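PDB 5THE: uncharacterized protein from Vanderwaltozyma polyspora, which probably binds guide RNA as a budding-yeast Argonaute, represented here by its C-terminal lobe, which includes the RNase H-like Piwi domain. Local coordinates for residues S108-L113 / N233-M238; W220-F223 / Q229-S232; G428-S431 / F435-F438. All blocks are in the same frame, centred on the assembly; numbering follows the deposited sequence.

Contact 1. Residues S108-L113 / N233-M238. With nucleotides of chain B.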
loop_
_atom_site.group_PDB
_atom_site.type_symbol
_atom_site.label_atom_id
_atom_site.label_comp_id
_atom_site.label_asym_id
_atom_site.label_seq_id
_atom_site.Cartn_x
_atom_site.Cartn_y
_atom_site.Cartn_z
ATOM N N SER A 108 -6.769 -25.701 2.604
ATOM C CA SER A 108 -7.424 -26.208 1.399
ATOM C C SER A 108 -8.149 -25.092 0.657
ATOM O O SER A 108 -8.168 -25.078 -0.578
ATOM C CB SER A 108 -8.376 -27.353 1.742
ATOM O OG SER A 108 -9.396 -26.918 2.611
ATOM N N ASP A 109 -8.734 -24.136 1.388
ATOM C CA ASP A 109 -9.330 -22.965 0.743
ATOM C C ASP A 109 -8.324 -22.253 -0.159
ATOM O O ASP A 109 -8.614 -21.954 -1.323
ATOM C CB ASP A 109 -9.858 -21.986 1.794
ATOM C CG ASP A 109 -11.261 -22.327 2.275
ATOM O OD1 ASP A 109 -11.887 -23.243 1.708
ATOM O OD2 ASP A 109 -11.747 -21.653 3.217
ATOM N N VAL A 110 -7.133 -21.973 0.362
ATOM C CA VAL A 110 -6.212 -21.093 -0.348
ATOM C C VAL A 110 -5.392 -21.858 -1.376
ATOM O O VAL A 110 -4.825 -21.236 -2.285
ATOM C CB VAL A 110 -5.296 -20.313 0.621
ATOM C CG1 VAL A 110 -6.139 -19.589 1.673
ATOM C CG2 VAL A 110 -4.269 -21.214 1.292
ATOM N N LYS A 111 -5.346 -23.189 -1.276
ATOM C CA LYS A 111 -4.759 -23.989 -2.343
ATOM C C LYS A 111 -5.392 -23.655 -3.684
ATOM O O LYS A 111 -4.697 -23.578 -4.702
ATOM C CB LYS A 111 -4.909 -25.481 -2.033
ATOM C CG LYS A 111 -3.952 -26.355 -2.844
ATOM C CD LYS A 111 -4.148 -27.849 -2.592
ATOM C CE LYS A 111 -3.034 -28.653 -3.262
ATOM N NZ LYS A 111 -1.678 -28.118 -2.907
ATOM N N GLN A 112 -6.708 -23.410 -3.688
ATOM C CA GLN A 112 -7.446 -23.088 -4.909
ATOM C C GLN A 112 -6.922 -21.831 -5.591
ATOM O O GLN A 112 -7.129 -21.644 -6.798
ATOM C CB GLN A 112 -8.933 -22.907 -4.587
ATOM C CG GLN A 112 -9.608 -24.099 -3.905
ATOM C CD GLN A 112 -9.784 -25.300 -4.829
ATOM O OE1 GLN A 112 -8.808 -25.910 -5.272
ATOM N NE2 GLN A 112 -11.037 -25.643 -5.124
ATOM N N LEU A 113 -6.287 -20.939 -4.837
ATOM C CA LEU A 113 -5.724 -19.724 -5.406
ATOM C C LEU A 113 -4.272 -19.896 -5.830
ATOM O O LEU A 113 -3.708 -18.981 -6.440
ATOM C CB LEU A 113 -5.845 -18.573 -4.391
ATOM C CG LEU A 113 -7.291 -18.332 -3.939
ATOM C CD1 LEU A 113 -7.360 -17.489 -2.680
ATOM C CD2 LEU A 113 -8.079 -17.677 -5.063
ATOM N N ASN A 233 -8.891 -13.468 1.470
ATOM C CA ASN A 233 -8.311 -12.153 1.721
ATOM C C ASN A 233 -7.034 -12.260 2.542
ATOM O O ASN A 233 -6.047 -11.581 2.245
ATOM C CB ASN A 233 -9.335 -11.256 2.420
ATOM C CG ASN A 233 -10.478 -10.860 1.493
ATOM O OD1 ASN A 233 -10.362 -10.961 0.280
ATOM N ND2 ASN A 233 -11.582 -10.414 2.065
ATOM N N VAL A 234 -7.045 -13.105 3.580
ATOM C CA VAL A 234 -5.869 -13.275 4.429
ATOM C C VAL A 234 -4.666 -13.678 3.590
ATOM O O VAL A 234 -3.572 -13.119 3.733
ATOM C CB VAL A 234 -6.151 -14.307 5.539
ATOM C CG1 VAL A 234 -4.837 -14.794 6.164
ATOM C CG2 VAL A 234 -7.073 -13.702 6.620
ATOM N N VAL A 235 -4.848 -14.657 2.701
ATOM C CA VAL A 235 -3.707 -15.202 1.974
ATOM C C VAL A 235 -3.219 -14.245 0.900
ATOM O O VAL A 235 -2.079 -14.371 0.446
ATOM C CB VAL A 235 -4.069 -16.588 1.393
ATOM C CG1 VAL A 235 -4.941 -16.464 0.141
ATOM C CG2 VAL A 235 -2.814 -17.429 1.141
ATOM N N MET A 236 -4.045 -13.279 0.479
ATOM C CA MET A 236 -3.539 -12.238 -0.408
ATOM C C MET A 236 -2.313 -11.586 0.201
ATOM O O MET A 236 -1.274 -11.428 -0.457
ATOM C CB MET A 236 -4.624 -11.197 -0.682
ATOM C CG MET A 236 -5.779 -11.734 -1.539
ATOM S SD MET A 236 -6.947 -10.473 -2.043
ATOM C CE MET A 236 -6.245 -9.853 -3.567
ATOM N N LYS A 237 -2.407 -11.260 1.491
ATOM C CA LYS A 237 -1.312 -10.601 2.193
ATOM C C LYS A 237 -0.128 -11.537 2.361
ATOM O O LYS A 237 1.017 -11.133 2.149
ATOM C CB LYS A 237 -1.813 -10.079 3.551
ATOM C CG LYS A 237 -2.879 -8.987 3.403
ATOM C CD LYS A 237 -4.062 -9.145 4.373
ATOM C CE LYS A 237 -3.671 -8.921 5.837
ATOM N NZ LYS A 237 -3.162 -7.542 6.140
ATOM N N MET A 238 -0.390 -12.791 2.741
ATOM C CA MET A 238 0.685 -13.767 2.882
ATOM C C MET A 238 1.449 -13.914 1.581
ATOM O O MET A 238 2.687 -13.892 1.563
ATOM C CB MET A 238 0.108 -15.116 3.302
ATOM C CG MET A 238 -0.598 -15.083 4.653
ATOM S SD MET A 238 -1.281 -16.713 5.014
ATOM C CE MET A 238 -1.686 -16.553 6.768
ATOM P P A B 2 -8.493 -9.511 11.355
ATOM O OP1 A B 2 -9.339 -8.373 11.793
ATOM O OP2 A B 2 -8.891 -10.925 11.643
ATOM O "O5'" A B 2 -8.242 -9.362 9.791
ATOM C "C5'" A B 2 -7.193 -10.083 9.140
ATOM C "C4'" A B 2 -7.430 -10.156 7.659
ATOM O "O4'" A B 2 -8.577 -10.995 7.403
ATOM C "C3'" A B 2 -7.791 -8.847 6.982
ATOM O "O3'" A B 2 -6.669 -8.059 6.711
ATOM C "C2'" A B 2 -8.528 -9.315 5.736
ATOM O "O2'" A B 2 -7.606 -9.835 4.788
ATOM C "C1'" A B 2 -9.315 -10.486 6.305
ATOM N N9 A B 2 -10.638 -10.098 6.832
ATOM C C8 A B 2 -10.917 -9.633 8.094
ATOM N N7 A B 2 -12.181 -9.413 8.315
ATOM C C5 A B 2 -12.779 -9.789 7.116
ATOM C C6 A B 2 -14.112 -9.789 6.718
ATOM N N6 A B 2 -15.080 -9.387 7.543
ATOM N N1 A B 2 -14.394 -10.207 5.454
ATOM C C2 A B 2 -13.373 -10.598 4.671
ATOM N N3 A B 2 -12.058 -10.640 4.938
ATOM C C4 A B 2 -11.843 -10.210 6.186
ATOM P P A B 3 -6.800 -6.467 6.737
ATOM O OP1 A B 3 -5.390 -6.020 6.523
ATOM O OP2 A B 3 -7.559 -6.028 7.946
ATOM O "O5'" A B 3 -7.682 -6.139 5.448
ATOM C "C5'" A B 3 -7.194 -6.460 4.155
ATOM C "C4'" A B 3 -8.273 -6.345 3.116
ATOM O "O4'" A B 3 -9.290 -7.362 3.308
ATOM C "C3'" A B 3 -9.055 -5.045 3.119
ATOM O "O3'" A B 3 -8.342 -4.017 2.480
ATOM C "C2'" A B 3 -10.328 -5.437 2.388
ATOM O "O2'" A B 3 -10.095 -5.502 0.986
ATOM C "C1'" A B 3 -10.549 -6.853 2.926
ATOM N N9 A B 3 -11.387 -6.782 4.122
ATOM C C8 A B 3 -10.994 -6.450 5.401
ATOM N N7 A B 3 -11.997 -6.415 6.245
ATOM C C5 A B 3 -13.094 -6.741 5.468
ATOM C C6 A B 3 -14.438 -6.858 5.801
ATOM N N6 A B 3 -14.876 -6.664 7.058
ATOM N N1 A B 3 -15.279 -7.188 4.799
ATOM C C2 A B 3 -14.781 -7.370 3.558
ATOM N N3 A B 3 -13.524 -7.275 3.112
ATOM C C4 A B 3 -12.737 -6.951 4.147
#
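Val-235 presses both its methyl groups toward Val-110 and Leu-113, an example of a nucleic-acid-binding helix seated by its apolar side. The closest approach is Val-110 CG1 to Val-235 CB, 3.7 Å, where the two branched side chains cross obliquely. Val-235 CG1 lies between its own backbone N and carbonyl carbon (chi1 77°), which sets it beside Leu-113 CD1 at 3.9 Å, while CG2 meets Val-110 CB at 3.8 Å. Phe-106 and Phe-117 also touch Val-235, so this small patch belongs to a larger buried core between helices 95-111 and 228-241 and strand 117-118. Away from it, Lys-111 and Gln-112 are exposed, and Lys-111 pairs with Asp-116. The RNA-facing side of residues 233-238 mixes Asn-233 and Lys-237 with the apolar Val-234, consistent with the MID domain's hold on the 5' part of a guide strand. Bent along its chain, Lys-237 brings NZ to OP1 of A3 of chain B (2.7 Å), and the same NZ also holds Ile-549 O. Asn-233 ND2 comes within 2.9 Å of N3 of A2 of chain B, and Val-234 CG2 lies 3.2 Å from O4' of that nucleotide. No hydrogen bond joins the two protein segments; apolar side-chain contacts alone link them directly, leaving the polar ends of Asn-233 and Lys-237 to address the RNA, with Val-234 packed on the ribose.

Contact 2. Residues W220-F223 / Q229-S232. With nucleotides of chain B.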
loop_
_atom_site.group_PDB
_atom_site.type_symbol
_atom_site.label_atom_id
_atom_site.label_comp_id
_atom_site.label_asym_id
_atom_site.label_seq_id
_atom_site.Cartn_x
_atom_site.Cartn_y
_atom_site.Cartn_z
ATOM N N TRP A 220 -9.068 -14.320 16.267
ATOM C CA TRP A 220 -9.640 -15.660 16.362
ATOM C C TRP A 220 -11.147 -15.666 16.124
ATOM O O TRP A 220 -11.665 -16.558 15.444
ATOM C CB TRP A 220 -9.317 -16.251 17.738
ATOM C CG TRP A 220 -9.908 -17.612 18.015
ATOM C CD1 TRP A 220 -10.577 -17.988 19.144
ATOM C CD2 TRP A 220 -9.895 -18.769 17.155
ATOM N NE1 TRP A 220 -10.964 -19.301 19.054
ATOM C CE2 TRP A 220 -10.559 -19.807 17.846
ATOM C CE3 TRP A 220 -9.381 -19.033 15.882
ATOM C CZ2 TRP A 220 -10.725 -21.087 17.305
ATOM C CZ3 TRP A 220 -9.558 -20.309 15.338
ATOM C CH2 TRP A 220 -10.219 -21.319 16.057
ATOM N N ASP A 221 -11.878 -14.693 16.678
ATOM C CA ASP A 221 -13.330 -14.719 16.474
ATOM C C ASP A 221 -13.702 -14.507 15.015
ATOM O O ASP A 221 -14.799 -14.903 14.605
ATOM C CB ASP A 221 -14.043 -13.691 17.354
ATOM C CG ASP A 221 -14.072 -14.109 18.827
ATOM O OD1 ASP A 221 -13.945 -15.322 19.106
ATOM O OD2 ASP A 221 -14.222 -13.229 19.705
ATOM N N ASN A 222 -12.802 -13.935 14.217
ATOM C CA ASN A 222 -13.021 -13.880 12.778
ATOM C C ASN A 222 -12.592 -15.175 12.107
ATOM O O ASN A 222 -13.369 -15.793 11.367
ATOM C CB ASN A 222 -12.251 -12.711 12.166
ATOM C CG ASN A 222 -12.751 -11.377 12.626
ATOM O OD1 ASN A 222 -13.917 -11.230 12.985
ATOM N ND2 ASN A 222 -11.866 -10.380 12.617
ATOM N N PHE A 223 -11.341 -15.576 12.343
ATOM C CA PHE A 223 -10.763 -16.740 11.677
ATOM C C PHE A 223 -11.617 -17.977 11.900
ATOM O O PHE A 223 -11.858 -18.755 10.967
ATOM C CB PHE A 223 -9.341 -16.962 12.205
ATOM C CG PHE A 223 -8.568 -18.036 11.485
ATOM C CD1 PHE A 223 -8.635 -18.154 10.104
ATOM C CD2 PHE A 223 -7.749 -18.912 12.189
ATOM C CE1 PHE A 223 -7.919 -19.143 9.446
ATOM C CE2 PHE A 223 -7.016 -19.901 11.531
ATOM C CZ PHE A 223 -7.106 -20.011 10.157
ATOM N N GLN A 229 -14.113 -16.497 1.904
ATOM C CA GLN A 229 -13.789 -15.122 1.545
ATOM C C GLN A 229 -12.753 -14.535 2.504
ATOM O O GLN A 229 -11.790 -13.884 2.076
ATOM C CB GLN A 229 -15.069 -14.282 1.532
ATOM C CG GLN A 229 -14.862 -12.782 1.340
ATOM C CD GLN A 229 -14.610 -12.383 -0.109
ATOM O OE1 GLN A 229 -13.722 -12.922 -0.774
ATOM N NE2 GLN A 229 -15.395 -11.430 -0.603
ATOM N N TYR A 230 -12.941 -14.748 3.810
ATOM C CA TYR A 230 -11.955 -14.288 4.786
ATOM C C TYR A 230 -10.599 -14.928 4.526
ATOM O O TYR A 230 -9.559 -14.253 4.522
ATOM C CB TYR A 230 -12.458 -14.618 6.194
ATOM C CG TYR A 230 -11.526 -14.252 7.320
ATOM C CD1 TYR A 230 -10.496 -15.107 7.719
ATOM C CD2 TYR A 230 -11.692 -13.069 8.009
ATOM C CE1 TYR A 230 -9.662 -14.777 8.767
ATOM C CE2 TYR A 230 -10.858 -12.735 9.038
ATOM C CZ TYR A 230 -9.847 -13.584 9.413
ATOM O OH TYR A 230 -9.041 -13.228 10.467
ATOM N N ASN A 231 -10.593 -16.245 4.300
ATOM C CA ASN A 231 -9.338 -16.944 4.060
ATOM C C ASN A 231 -8.671 -16.456 2.790
ATOM O O ASN A 231 -7.447 -16.298 2.753
ATOM C CB ASN A 231 -9.585 -18.450 4.010
ATOM C CG ASN A 231 -9.951 -19.002 5.369
ATOM O OD1 ASN A 231 -9.766 -18.327 6.393
ATOM N ND2 ASN A 231 -10.466 -20.217 5.397
ATOM N N SER A 232 -9.457 -16.215 1.735
ATOM C CA SER A 232 -8.892 -15.707 0.490
ATOM C C SER A 232 -8.245 -14.343 0.698
ATOM O O SER A 232 -7.170 -14.063 0.150
ATOM C CB SER A 232 -9.976 -15.615 -0.585
ATOM O OG SER A 232 -10.635 -16.855 -0.752
ATOM P P A B 2 -8.493 -9.511 11.355
ATOM O OP1 A B 2 -9.339 -8.373 11.793
ATOM O OP2 A B 2 -8.891 -10.925 11.643
ATOM O "O5'" A B 2 -8.242 -9.362 9.791
ATOM C "C5'" A B 2 -7.193 -10.083 9.140
ATOM C "C4'" A B 2 -7.430 -10.156 7.659
ATOM O "O4'" A B 2 -8.577 -10.995 7.403
ATOM C "C3'" A B 2 -7.791 -8.847 6.982
ATOM O "O3'" A B 2 -6.669 -8.059 6.711
ATOM C "C2'" A B 2 -8.528 -9.315 5.736
ATOM O "O2'" A B 2 -7.606 -9.835 4.788
ATOM C "C1'" A B 2 -9.315 -10.486 6.305
ATOM N N9 A B 2 -10.638 -10.098 6.832
ATOM C C8 A B 2 -10.917 -9.633 8.094
ATOM N N7 A B 2 -12.181 -9.413 8.315
ATOM C C5 A B 2 -12.779 -9.789 7.116
ATOM C C6 A B 2 -14.112 -9.789 6.718
ATOM N N6 A B 2 -15.080 -9.387 7.543
ATOM N N1 A B 2 -14.394 -10.207 5.454
ATOM C C2 A B 2 -13.373 -10.598 4.671
ATOM N N3 A B 2 -12.058 -10.640 4.938
ATOM C C4 A B 2 -11.843 -10.210 6.186
HETATM O O HOH W 1 -11.815 -18.356 8.304
#
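Tyr-230 stands between the short helix 220-223 and a nucleotide, and shows how one aromatic side chain can serve protein and RNA together. Its CG is anti to the backbone N (chi1 178°), which swings the ring off helix 228-241 toward Asn-222 and Phe-223. At the root of the side chain, CB skirts the base of A2 of chain B, 4.2 Å from N3. Further out, CD2 lies 3.4 Å from N9 of that RNA nucleotide, and CE2 comes still nearer the base, 3.2 Å from C8. The ribose O4' of A2 of chain B lies over this face of the ring; the carbonyl carbon of Asn-222 covers the opposite face, displaced toward the rim. Asn-222 CB packs 3.4 Å from Tyr-230 CE2. On the other branch, CE1 meets Phe-223 CD1 at 3.8 Å, and the two side chains cross at roughly a right angle. The tip, OH, reaches OP2 of A2 of chain B in a hydrogen bond whose length is doubtful, because the model places OH too close to another atom. These helices follow strand 215-219 of a parallel sheet, the Rossmann-like core of an Argonaute MID domain; Val-218 of that strand touches both Tyr-230 and Phe-223. Asn-222 ND2 donates to the same OP2 at 3.2 Å, with an almost perfectly straight N-H...O angle of 179°, so that, if the tyrosine bond is as modelled, two side chains from different helices converge on one phosphate oxygen. On the protein side, Asn-231 OD1 sits at the Phe-223 ring edge, in plane, 3.7 Å from CE1, the amide turned 63° to the ring. A water lies between that OD1 (2.8 Å) and Phe-223 O, bridging the two segments. The amide's other end, ND2, is held by Asp-109.

Contact 3. Residues G428-S431 / F435-F438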
loop_
_atom_site.group_PDB
_atom_site.type_symbol
_atom_site.label_atom_id
_atom_site.label_comp_id
_atom_site.label_asym_id
_atom_site.label_seq_id
_atom_site.Cartn_x
_atom_site.Cartn_y
_atom_site.Cartn_z
ATOM N N GLY A 428 -13.468 23.538 -13.218
ATOM C CA GLY A 428 -14.494 24.154 -12.393
ATOM C C GLY A 428 -14.122 24.288 -10.928
ATOM O O GLY A 428 -14.053 25.399 -10.400
ATOM N N ILE A 429 -13.888 23.170 -10.240
ATOM C CA ILE A 429 -13.537 23.232 -8.828
ATOM C C ILE A 429 -12.045 23.104 -8.600
ATOM O O ILE A 429 -11.601 23.141 -7.448
ATOM C CB ILE A 429 -14.294 22.166 -8.018
ATOM C CG1 ILE A 429 -13.988 20.771 -8.572
ATOM C CG2 ILE A 429 -15.807 22.458 -8.035
ATOM C CD1 ILE A 429 -14.447 19.643 -7.648
ATOM N N THR A 430 -11.254 22.979 -9.660
ATOM C CA THR A 430 -9.810 22.818 -9.558
ATOM C C THR A 430 -9.098 24.117 -9.889
ATOM O O THR A 430 -9.693 25.093 -10.350
ATOM C CB THR A 430 -9.326 21.745 -10.523
ATOM O OG1 THR A 430 -9.785 22.102 -11.830
ATOM C CG2 THR A 430 -9.858 20.360 -10.138
ATOM N N SER A 431 -7.787 24.098 -9.707
ATOM C CA SER A 431 -6.991 25.276 -10.004
ATOM C C SER A 431 -6.816 25.441 -11.509
ATOM O O SER A 431 -6.585 24.471 -12.240
ATOM C CB SER A 431 -5.630 25.174 -9.325
ATOM O OG SER A 431 -4.833 26.271 -9.700
ATOM N N PHE A 435 -1.686 22.419 -11.405
ATOM C CA PHE A 435 -1.934 21.190 -12.148
ATOM C C PHE A 435 -2.593 20.185 -11.203
ATOM O O PHE A 435 -1.966 19.253 -10.707
ATOM C CB PHE A 435 -0.599 20.679 -12.722
ATOM C CG PHE A 435 -0.737 19.644 -13.816
ATOM C CD1 PHE A 435 -1.965 19.107 -14.147
ATOM C CD2 PHE A 435 0.386 19.214 -14.514
ATOM C CE1 PHE A 435 -2.071 18.159 -15.142
ATOM C CE2 PHE A 435 0.283 18.270 -15.518
ATOM C CZ PHE A 435 -0.944 17.740 -15.828
ATOM N N ASP A 436 -3.885 20.383 -10.944
ATOM C CA ASP A 436 -4.592 19.497 -10.032
ATOM C C ASP A 436 -5.831 18.895 -10.691
ATOM O O ASP A 436 -6.346 19.384 -11.704
ATOM C CB ASP A 436 -4.960 20.213 -8.715
ATOM C CG ASP A 436 -6.074 21.244 -8.886
ATOM O OD1 ASP A 436 -6.055 22.008 -9.870
ATOM O OD2 ASP A 436 -6.970 21.296 -8.020
ATOM N N PHE A 437 -6.276 17.780 -10.119
ATOM C CA PHE A 437 -7.463 17.090 -10.606
ATOM C C PHE A 437 -7.966 16.187 -9.492
ATOM O O PHE A 437 -7.216 15.807 -8.590
ATOM C CB PHE A 437 -7.189 16.298 -11.896
ATOM C CG PHE A 437 -6.003 15.388 -11.825
ATOM C CD1 PHE A 437 -6.116 14.116 -11.289
ATOM C CD2 PHE A 437 -4.773 15.798 -12.314
ATOM C CE1 PHE A 437 -5.027 13.275 -11.227
ATOM C CE2 PHE A 437 -3.667 14.958 -12.257
ATOM C CZ PHE A 437 -3.794 13.694 -11.708
ATOM N N PHE A 438 -9.258 15.892 -9.540
ATOM C CA PHE A 438 -9.870 14.926 -8.641
ATOM C C PHE A 438 -10.115 13.639 -9.406
ATOM O O PHE A 438 -10.498 13.673 -10.579
ATOM C CB PHE A 438 -11.214 15.417 -8.095
ATOM C CG PHE A 438 -11.128 16.603 -7.184
ATOM C CD1 PHE A 438 -11.082 17.889 -7.700
ATOM C CD2 PHE A 438 -11.159 16.431 -5.804
ATOM C CE1 PHE A 438 -11.032 18.985 -6.866
ATOM C CE2 PHE A 438 -11.117 17.528 -4.955
ATOM C CZ PHE A 438 -11.057 18.805 -5.482
#
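Asp-436 OD1 accepts the backbone N-H of Ser-431 at 2.7 Å, and Arg-8 adds a salt bridge to the same oxygen. The amide uses the syn lone pair, on the side of the other carboxylate oxygen, with a bent N-H...O angle of 140°. A weak second bond runs from Ser-431 N to OD2 at 3.4 Å, so the N-H is divided unequally across the carboxylate. OD2 in turn accepts from His-453 NE2. Asp-436 CG lies between its backbone N and carbonyl carbon (chi1 71°), which lifts the carboxylate off the strand and toward the loop. There OD1 also lies 3.2 Å from Ser-431 CB, and 3.3 Å from Thr-430 CB. Ser-431 O faces OD1 as another acceptor, and Arg-8 NH2 answers both, probably easing what would otherwise be a poor pairing of two oxygens.

The principle illustrated is a strand carboxylate tethering the backbone of the loop that precedes it. Strands 423-425 and 435-440 are antiparallel neighbours, joined by the loop containing 428-431, within the RNase H-like Piwi domain; strand 435-440 also pairs with strand 452-459, the source of His-453. Beside the carboxylate the contact becomes apolar. Thr-430 CG2 meets the Phe-438 ring at its edge, near the ring plane, 3.7 Å from CD1, the two side chains sliding past each other in opposite directions. Ile-429 reaches the same part of the ring with the end of its chain, CD1 lying 3.6 Å from Phe-438 CE1 in an oblique approach, while CG1 follows at 3.9 Å from CE1. His-453 stacks on Phe-438, so one imidazole both binds the carboxylate and packs against the ring that Thr-430 and Ile-429 touch. Ser-431 OG is hydrogen-bonded to the backbone N of His-434.

Overall arrangement
Contacts 1 and 2 adjoin on successive turns of helix 228-241, their centres 11 Å apart, with contact 2 nested in the chain between the segments of contact 1. They meet directly where Asp-109 OD2 and Asn-231 ND2, 2.9 Å apart, probably form a hydrogen bond. Together they approach A2 of chain B from different directions: contact 2 meets its phosphate and one side of the base, contact 1 the N3 edge of the base and the phosphate of A3 of chain B. Contact 3 lies across the chain's centre, about 40 Å from contact 1 and 41 Å from contact 2 between centres, with its nearest atom about 11 Å from the RNA.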